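Local coordinates for protein aminopeptidase N (Francisella tularensis subsp. tularensis, PDB 5DLL) that is a zinc-dependent M1-family aminopeptidase that releases N-terminal amino acids from peptides, probably in the breakdown of intracellular peptides, at residues L69-I74 against T106-N111. Residues are numbered along the deposited sequence; the frame is centred on the assembly and turned at random.
Sequences LKLLSI and TVVEIN. With NA (sodium ion), chain R.
Val107 O accepts two backbone N-H groups from consecutive residues, Leu72 and Ser73, and this marks a classic beta bulge. The bond from Leu72 N to Val107 O is 3.1 Å, with the donor tilted 32° from the carbonyl plane. The second, from Ser73 N, is weak. The bulge interrupts an antiparallel pair formed by strands 70-74 and 106-110 in the N-terminal domain of the peptidase. On one side of it, Lys70 and Glu109 form a regular hydrogen-bonded pair. Glu109 N to Lys70 O is 2.9 Å, and each donor of the pair lies in the plane of its acceptor carbonyl. Within the bulge, Val107 N bonds back to Ser73 O, from above that carbonyl plane.

The extra residue shifts the register by one. Ser73 therefore faces Val107, and its CB lies 4.0 Å from Val107 CB. The bond from Leu72 CA to CB points toward the partner strand, and CD1 lies 4.1 Å from Glu109 CB. The Lys70 chain is extended beyond CG and lies on the same face as Glu109. Lys70 NZ stays 4.5 Å from Glu109 OE1, too far for a salt bridge.

Leu69, just before the strand, packs against Val108 and Ile110. Its CD2 meets Ile110 CG2 at 3.6 Å, and the two side chains run alongside each other in the same direction. CD2 also touches Val108 CG1. Strand 42-52 continues the sheet beyond 106-110, with backbone hydrogen bonds between Thr106 and Ala46 and between Val108 and Val44.

Thr106 binds a sodium ion through two atoms; Val44 O and Thr141 OG1 supply the other ligands. Thr106 OG1 sits between the backbone N and the carbonyl carbon (chi1 73°). Thr106 thus chelates the ion, with its backbone O at 2.2 Å from sodium and OG1 as the second ligand.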
loop_
_atom_site.group_PDB
_atom_site.type_symbol
_atom_site.label_atom_id
_atom_site.label_comp_id
_atom_site.label_asym_id
_atom_site.label_seq_id
_atom_site.Cartn_x
_atom_site.Cartn_y
_atom_site.Cartn_z
ATOM N N LEU A 69 -18.141 -28.334 6.467
ATOM C CA LEU A 69 -17.862 -28.956 7.767
ATOM C C LEU A 69 -18.653 -30.250 7.946
ATOM O O LEU A 69 -19.876 -30.264 7.786
ATOM C CB LEU A 69 -18.230 -28.000 8.909
ATOM C CG LEU A 69 -17.620 -26.598 8.882
ATOM C CD1 LEU A 69 -18.066 -25.807 10.100
ATOM C CD2 LEU A 69 -16.102 -26.666 8.809
ATOM N N LYS A 70 -17.960 -31.332 8.292
ATOM C CA LYS A 70 -18.627 -32.578 8.654
ATOM C C LYS A 70 -18.844 -32.583 10.164
ATOM O O LYS A 70 -17.890 -32.689 10.925
ATOM C CB LYS A 70 -17.800 -33.790 8.222
ATOM C CG LYS A 70 -18.572 -35.097 8.264
ATOM C CD LYS A 70 -17.672 -36.286 7.979
ATOM C CE LYS A 70 -18.383 -37.596 8.274
ATOM N NZ LYS A 70 -17.434 -38.741 8.303
ATOM N N LEU A 71 -20.100 -32.451 10.584
ATOM C CA LEU A 71 -20.461 -32.409 11.999
ATOM C C LEU A 71 -20.549 -33.812 12.600
ATOM O O LEU A 71 -21.493 -34.545 12.321
ATOM C CB LEU A 71 -21.807 -31.703 12.174
ATOM C CG LEU A 71 -22.355 -31.610 13.601
ATOM C CD1 LEU A 71 -21.418 -30.790 14.475
ATOM C CD2 LEU A 71 -23.752 -31.011 13.595
ATOM N N LEU A 72 -19.583 -34.164 13.445
ATOM C CA LEU A 72 -19.554 -35.475 14.092
ATOM C C LEU A 72 -20.260 -35.490 15.442
ATOM O O LEU A 72 -20.658 -36.551 15.918
ATOM C CB LEU A 72 -18.109 -35.940 14.290
ATOM C CG LEU A 72 -17.220 -35.940 13.049
ATOM C CD1 LEU A 72 -15.823 -36.421 13.404
ATOM C CD2 LEU A 72 -17.833 -36.802 11.957
ATOM N N SER A 73 -20.396 -34.328 16.075
ATOM C CA SER A 73 -20.954 -34.263 17.425
ATOM C C SER A 73 -21.335 -32.843 17.814
ATOM O O SER A 73 -20.713 -31.879 17.367
ATOM C CB SER A 73 -19.954 -34.813 18.451
ATOM O OG SER A 73 -20.428 -34.622 19.773
ATOM N N ILE A 74 -22.353 -32.734 18.661
ATOM C CA ILE A 74 -22.825 -31.447 19.159
ATOM C C ILE A 74 -23.517 -31.627 20.509
ATOM O O ILE A 74 -24.421 -32.458 20.653
ATOM C CB ILE A 74 -23.764 -30.749 18.147
ATOM C CG1 ILE A 74 -24.234 -29.397 18.686
ATOM C CG2 ILE A 74 -24.963 -31.624 17.799
ATOM C CD1 ILE A 74 -24.923 -28.540 17.646
ATOM N N THR A 106 -18.792 -28.499 19.847
ATOM C CA THR A 106 -18.933 -29.147 18.542
ATOM C C THR A 106 -17.626 -29.824 18.151
ATOM O O THR A 106 -16.568 -29.186 18.178
ATOM C CB THR A 106 -19.276 -28.145 17.409
ATOM O OG1 THR A 106 -18.120 -27.345 17.085
ATOM C CG2 THR A 106 -20.451 -27.253 17.794
ATOM N N VAL A 107 -17.703 -31.097 17.770
ATOM C CA VAL A 107 -16.598 -31.759 17.073
ATOM C C VAL A 107 -16.913 -31.761 15.584
ATOM O O VAL A 107 -18.035 -32.065 15.186
ATOM C CB VAL A 107 -16.368 -33.205 17.553
ATOM C CG1 VAL A 107 -15.194 -33.830 16.809
ATOM C CG2 VAL A 107 -16.127 -33.232 19.057
ATOM N N VAL A 108 -15.909 -31.424 14.777
ATOM C CA VAL A 108 -16.051 -31.246 13.330
ATOM C C VAL A 108 -14.828 -31.851 12.633
ATOM O O VAL A 108 -13.746 -31.887 13.213
ATOM C CB VAL A 108 -16.191 -29.738 12.991
ATOM C CG1 VAL A 108 -15.713 -29.400 11.585
ATOM C CG2 VAL A 108 -17.631 -29.280 13.181
ATOM N N GLU A 109 -15.005 -32.324 11.398
ATOM C CA GLU A 109 -13.899 -32.850 10.590
ATOM C C GLU A 109 -13.762 -32.064 9.285
ATOM O O GLU A 109 -14.758 -31.688 8.674
ATOM C CB GLU A 109 -14.125 -34.332 10.289
ATOM C CG GLU A 109 -12.984 -35.015 9.550
ATOM C CD GLU A 109 -13.344 -36.425 9.136
ATOM O OE1 GLU A 109 -13.605 -37.256 10.032
ATOM O OE2 GLU A 109 -13.372 -36.701 7.916
ATOM N N ILE A 110 -12.524 -31.831 8.861
ATOM C CA ILE A 110 -12.243 -31.038 7.661
ATOM C C ILE A 110 -11.038 -31.580 6.897
ATOM O O ILE A 110 -10.215 -32.312 7.444
ATOM C CB ILE A 110 -11.982 -29.556 8.005
ATOM C CG1 ILE A 110 -10.836 -29.427 9.016
ATOM C CG2 ILE A 110 -13.247 -28.907 8.551
ATOM C CD1 ILE A 110 -10.459 -27.999 9.346
ATOM N N ASN A 111 -10.943 -31.191 5.630
ATOM C CA ASN A 111 -9.935 -31.714 4.717
ATOM C C ASN A 111 -9.058 -30.579 4.184
ATOM O O ASN A 111 -9.415 -29.925 3.201
ATOM C CB ASN A 111 -10.626 -32.459 3.571
ATOM C CG ASN A 111 -9.701 -33.417 2.843
ATOM O OD1 ASN A 111 -8.475 -33.315 2.921
ATOM N ND2 ASN A 111 -10.296 -34.359 2.119
HETATM NA NA NA R . -15.890 -28.041 16.357
#